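PDB 6BWC: polysaccharide biosynthesis protein CapD, which probably acts on UDP-N-acetylglucosamine, as an NADP-binding member of the short-chain dehydrogenase family, in the biosynthesis of CMP-pseudaminic acid, a sugar used in flagellin glycosylation. Local coordinates for residues S129-N137 with G268-T277. The protein carries 2 engineered substitutions. Numbering follows the deposited sequence.
Sequences SNAAISPTN and GEKMYEELMT. Engineered in segment 129-137: N130 (natural residue Asp), A131 (natural residue Lys). With UD1 (uridine-diphosphate-N-acetylglucosamine), chain O.
K270 reaches across to the carbonyls of I133 and S134 in this NADP-binding Rossmann fold, where the loop after strand 123-129 packs on the loop 268-277 beside the sugar-nucleotide pocket. From CG outward the lysine is fully extended. CB and CG run past T136, whose OG1 lies 3.6 Å from K270 CG, the two side chains crossing at about a right angle. CD is still near that hydroxyl, CE passes close to S134 O, and NZ ends among three oxygens. K270 NZ bonds to I133 O at 2.7 Å, almost straight in line with the C=O (167°), to S134 O from above the carbonyl plane, and to E274 OE1 at 3.1 Å in a salt bridge. A long, unbranched chain ending in an ammonium group suits this place, since NZ can donate to two carbonyls and a carboxylate; E274 probably offsets its charge in these buried surroundings.

The aliphatic part of E274 serves I133, whose CG2, anti to the backbone N, meets E274 CB at 3.6 Å and the methyl CG2 of T277. Branching at CB lets I133 turn its other arm, CG1, onto the backbone of M276. At the far end the positive phi of G268 suits glycine, and N137 ND2 donates to G268 O at 3.1 Å from above the carbonyl plane, while N137 OD1 caps helix 138-156 at G140 N.

On the ligand side, S129 OG accepts from the backbone N of the engineered A131 in an ST turn and lies very close to UD1 O4', in a bond of doubtful length. N130, engineered in place of Asp, crosses E273 at about a right angle, and N130 ND2 makes a weak bond to UD1 O6' at 3.1 Å.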
loop_
_atom_site.group_PDB
_atom_site.type_symbol
_atom_site.label_atom_id
_atom_site.label_comp_id
_atom_site.label_asym_id
_atom_site.label_seq_id
_atom_site.Cartn_x
_atom_site.Cartn_y
_atom_site.Cartn_z
ATOM N N SER C 129 -17.366 1.613 -24.004
ATOM C CA SER C 129 -18.340 2.478 -24.682
ATOM C C SER C 129 -17.801 3.000 -26.014
ATOM O O SER C 129 -16.595 3.020 -26.243
ATOM C CB SER C 129 -18.662 3.672 -23.800
ATOM O OG SER C 129 -19.356 4.663 -24.538
ATOM N N ASN C 130 -18.705 3.467 -26.878
ATOM C CA ASN C 130 -18.293 4.168 -28.079
ATOM C C ASN C 130 -17.778 5.589 -27.741
ATOM O O ASN C 130 -17.315 6.333 -28.608
ATOM C CB ASN C 130 -19.346 4.035 -29.234
ATOM C CG ASN C 130 -20.717 4.730 -28.986
ATOM O OD1 ASN C 130 -21.738 4.266 -29.509
ATOM N ND2 ASN C 130 -20.747 5.838 -28.259
ATOM N N ALA C 131 -17.861 5.961 -26.465
ATOM C CA ALA C 131 -17.203 7.169 -25.939
ATOM C C ALA C 131 -15.671 7.160 -26.004
ATOM O O ALA C 131 -15.042 8.202 -25.971
ATOM C CB ALA C 131 -17.642 7.413 -24.498
ATOM N N ALA C 132 -15.079 5.977 -26.085
ATOM C CA ALA C 132 -13.631 5.834 -26.176
ATOM C C ALA C 132 -13.036 6.353 -27.477
ATOM O O ALA C 132 -11.817 6.377 -27.597
ATOM C CB ALA C 132 -13.254 4.360 -26.013
ATOM N N ILE C 133 -13.870 6.731 -28.452
ATOM C CA ILE C 133 -13.394 7.132 -29.753
ATOM C C ILE C 133 -13.269 8.639 -29.775
ATOM O O ILE C 133 -14.266 9.339 -29.692
ATOM C CB ILE C 133 -14.328 6.664 -30.876
ATOM C CG1 ILE C 133 -14.208 5.150 -31.060
ATOM C CG2 ILE C 133 -13.944 7.305 -32.200
ATOM C CD1 ILE C 133 -14.699 4.339 -29.898
ATOM N N SER C 134 -12.034 9.130 -29.913
ATOM C CA SER C 134 -11.789 10.556 -29.994
ATOM C C SER C 134 -12.619 11.264 -28.909
ATOM O O SER C 134 -13.482 12.076 -29.224
ATOM C CB SER C 134 -12.146 11.035 -31.411
ATOM O OG SER C 134 -11.530 10.213 -32.398
ATOM N N PRO C 135 -12.378 10.919 -27.620
ATOM C CA PRO C 135 -13.192 11.410 -26.515
ATOM C C PRO C 135 -12.959 12.863 -26.114
ATOM O O PRO C 135 -11.862 13.394 -26.266
ATOM C CB PRO C 135 -12.788 10.493 -25.361
ATOM C CG PRO C 135 -11.383 10.108 -25.664
ATOM C CD PRO C 135 -11.369 9.942 -27.139
ATOM N N THR C 136 -14.026 13.459 -25.581
ATOM C CA THR C 136 -14.091 14.833 -25.085
ATOM C C THR C 136 -14.342 14.858 -23.562
ATOM O O THR C 136 -14.640 15.922 -22.981
ATOM C CB THR C 136 -15.245 15.564 -25.789
ATOM O OG1 THR C 136 -15.419 15.019 -27.091
ATOM C CG2 THR C 136 -14.976 17.035 -25.941
ATOM N N ASN C 137 -14.233 13.690 -22.918
ATOM C CA ASN C 137 -14.387 13.602 -21.470
ATOM C C ASN C 137 -13.479 12.554 -20.839
ATOM O O ASN C 137 -12.906 11.656 -21.533
ATOM C CB ASN C 137 -15.843 13.355 -21.077
ATOM C CG ASN C 137 -16.472 12.197 -21.836
ATOM O OD1 ASN C 137 -16.029 11.055 -21.732
ATOM N ND2 ASN C 137 -17.532 12.481 -22.585
ATOM N N GLY C 268 -17.784 18.179 -20.714
ATOM C CA GLY C 268 -17.207 17.030 -21.416
ATOM C C GLY C 268 -18.114 16.328 -22.422
ATOM O O GLY C 268 -17.613 15.558 -23.238
ATOM N N GLU C 269 -19.429 16.578 -22.378
ATOM C CA GLU C 269 -20.388 15.942 -23.304
ATOM C C GLU C 269 -20.000 16.155 -24.772
ATOM O O GLU C 269 -19.604 17.242 -25.156
ATOM C CB GLU C 269 -21.830 16.465 -23.095
ATOM C CG GLU C 269 -22.575 15.855 -21.911
ATOM C CD GLU C 269 -24.068 16.206 -21.883
ATOM O OE1 GLU C 269 -24.389 17.398 -21.680
ATOM O OE2 GLU C 269 -24.928 15.294 -22.041
ATOM N N LYS C 270 -20.133 15.093 -25.561
ATOM C CA LYS C 270 -19.925 15.089 -27.014
ATOM C C LYS C 270 -21.273 15.266 -27.731
ATOM O O LYS C 270 -22.326 14.889 -27.197
ATOM C CB LYS C 270 -19.310 13.741 -27.428
ATOM C CG LYS C 270 -18.380 13.745 -28.626
ATOM C CD LYS C 270 -17.761 12.365 -28.767
ATOM C CE LYS C 270 -16.972 12.259 -30.040
ATOM N NZ LYS C 270 -16.356 10.923 -30.111
ATOM N N MET C 271 -21.220 15.805 -28.949
ATOM C CA MET C 271 -22.432 16.151 -29.714
ATOM C C MET C 271 -23.064 14.958 -30.397
ATOM O O MET C 271 -24.286 14.847 -30.474
ATOM C CB MET C 271 -22.133 17.238 -30.766
ATOM C CG MET C 271 -22.096 18.651 -30.208
ATOM S SD MET C 271 -23.633 19.044 -29.338
ATOM C CE MET C 271 -23.021 20.376 -28.345
ATOM N N TYR C 272 -22.186 14.086 -30.872
ATOM C CA TYR C 272 -22.497 12.860 -31.592
ATOM C C TYR C 272 -21.569 11.837 -30.960
ATOM O O TYR C 272 -20.729 12.201 -30.132
ATOM C CB TYR C 272 -22.156 13.017 -33.077
ATOM C CG TYR C 272 -20.772 13.558 -33.270
ATOM C CD1 TYR C 272 -19.680 12.704 -33.393
ATOM C CD2 TYR C 272 -20.544 14.936 -33.250
ATOM C CE1 TYR C 272 -18.395 13.202 -33.519
ATOM C CE2 TYR C 272 -19.273 15.449 -33.378
ATOM C CZ TYR C 272 -18.197 14.580 -33.508
ATOM O OH TYR C 272 -16.924 15.097 -33.642
ATOM N N GLU C 273 -21.696 10.573 -31.342
ATOM C CA GLU C 273 -20.758 9.544 -30.889
ATOM C C GLU C 273 -20.203 8.866 -32.124
ATOM O O GLU C 273 -20.548 9.256 -33.232
ATOM C CB GLU C 273 -21.437 8.563 -29.931
ATOM C CG GLU C 273 -21.834 9.164 -28.573
ATOM C CD GLU C 273 -20.670 9.465 -27.621
ATOM O OE1 GLU C 273 -19.478 9.258 -28.003
ATOM O OE2 GLU C 273 -20.954 9.905 -26.471
ATOM N N GLU C 274 -19.296 7.909 -31.935
ATOM C CA GLU C 274 -18.622 7.226 -33.042
ATOM C C GLU C 274 -18.370 5.753 -32.669
ATOM O O GLU C 274 -18.050 5.446 -31.530
ATOM C CB GLU C 274 -17.289 7.935 -33.392
ATOM C CG GLU C 274 -17.370 9.452 -33.619
ATOM C CD GLU C 274 -16.026 10.091 -33.963
ATOM O OE1 GLU C 274 -15.336 10.600 -33.053
ATOM O OE2 GLU C 274 -15.644 10.089 -35.151
ATOM N N LEU C 275 -18.519 4.860 -33.643
ATOM C CA LEU C 275 -18.346 3.414 -33.434
ATOM C C LEU C 275 -16.875 3.004 -33.512
ATOM O O LEU C 275 -16.495 1.955 -32.961
ATOM C CB LEU C 275 -19.115 2.617 -34.497
ATOM C CG LEU C 275 -20.595 2.933 -34.761
ATOM C CD1 LEU C 275 -21.058 2.196 -36.009
ATOM C CD2 LEU C 275 -21.459 2.599 -33.544
ATOM N N MET C 276 -16.090 3.805 -34.254
ATOM C CA MET C 276 -14.637 3.614 -34.449
ATOM C C MET C 276 -13.978 4.846 -35.086
ATOM O O MET C 276 -14.605 5.599 -35.818
ATOM C CB MET C 276 -14.325 2.370 -35.299
ATOM C CG MET C 276 -15.024 2.295 -36.643
ATOM S SD MET C 276 -14.871 0.639 -37.350
ATOM C CE MET C 276 -16.437 0.463 -38.161
ATOM N N THR C 277 -12.701 5.042 -34.804
ATOM C CA THR C 277 -11.924 6.032 -35.525
ATOM C C THR C 277 -11.891 5.664 -37.012
ATOM O O THR C 277 -12.141 4.514 -37.407
ATOM C CB THR C 277 -10.481 6.103 -34.990
ATOM O OG1 THR C 277 -9.925 4.782 -34.942
ATOM C CG2 THR C 277 -10.459 6.714 -33.589
HETATM C "C1'" UD1 O . -24.544 6.812 -22.062
HETATM C "C2'" UD1 O . -23.703 6.072 -21.035
HETATM C "C3'" UD1 O . -22.211 6.183 -21.344
HETATM C "C4'" UD1 O . -21.902 5.846 -22.800
HETATM C "C5'" UD1 O . -22.932 6.434 -23.784
HETATM C "C6'" UD1 O . -22.775 5.775 -25.161
HETATM C "C7'" UD1 O . -24.992 6.202 -18.942
HETATM C "C8'" UD1 O . -25.251 7.031 -17.699
HETATM N "N2'" UD1 O . -23.960 6.584 -19.701
HETATM O "O1'" UD1 O . -24.155 8.176 -22.109
HETATM O "O3'" UD1 O . -21.488 5.314 -20.449
HETATM O "O4'" UD1 O . -20.612 6.308 -23.157
HETATM O "O5'" UD1 O . -24.291 6.269 -23.326
HETATM O "O6'" UD1 O . -22.977 6.712 -26.222
HETATM O "O7'" UD1 O . -25.746 5.275 -19.232
HETATM N N1 UD1 O . -29.713 14.612 -21.589
HETATM C C2 UD1 O . -30.695 15.631 -21.399
HETATM N N3 UD1 O . -31.081 15.958 -20.156
HETATM C C4 UD1 O . -30.564 15.348 -19.070
HETATM C C5 UD1 O . -29.630 14.352 -19.210
HETATM C C6 UD1 O . -29.226 13.984 -20.484
HETATM O O2 UD1 O . -31.194 16.243 -22.360
HETATM O O4 UD1 O . -30.931 15.649 -17.923
HETATM C C1B UD1 O . -29.242 14.239 -22.940
HETATM C C2B UD1 O . -27.724 14.131 -23.102
HETATM O "O2'" UD1 O . -27.126 15.376 -23.436
HETATM C C3B UD1 O . -27.542 13.066 -24.166
HETATM C C4B UD1 O . -28.757 12.189 -23.954
HETATM O O4B UD1 O . -29.720 12.948 -23.224
HETATM O O3B UD1 O . -27.579 13.547 -25.514
HETATM C C5B UD1 O . -28.452 10.908 -23.194
HETATM O O5B UD1 O . -27.971 11.118 -21.857
HETATM P PA UD1 O . -27.737 9.775 -21.007
HETATM O O1A UD1 O . -27.537 10.041 -19.535
HETATM O O2A UD1 O . -28.764 8.700 -21.380
HETATM O O3A UD1 O . -26.466 9.036 -21.673
HETATM P PB UD1 O . -25.088 9.497 -22.388
HETATM O O1B UD1 O . -24.435 10.600 -21.580
HETATM O O2B UD1 O . -25.191 9.715 -23.893
#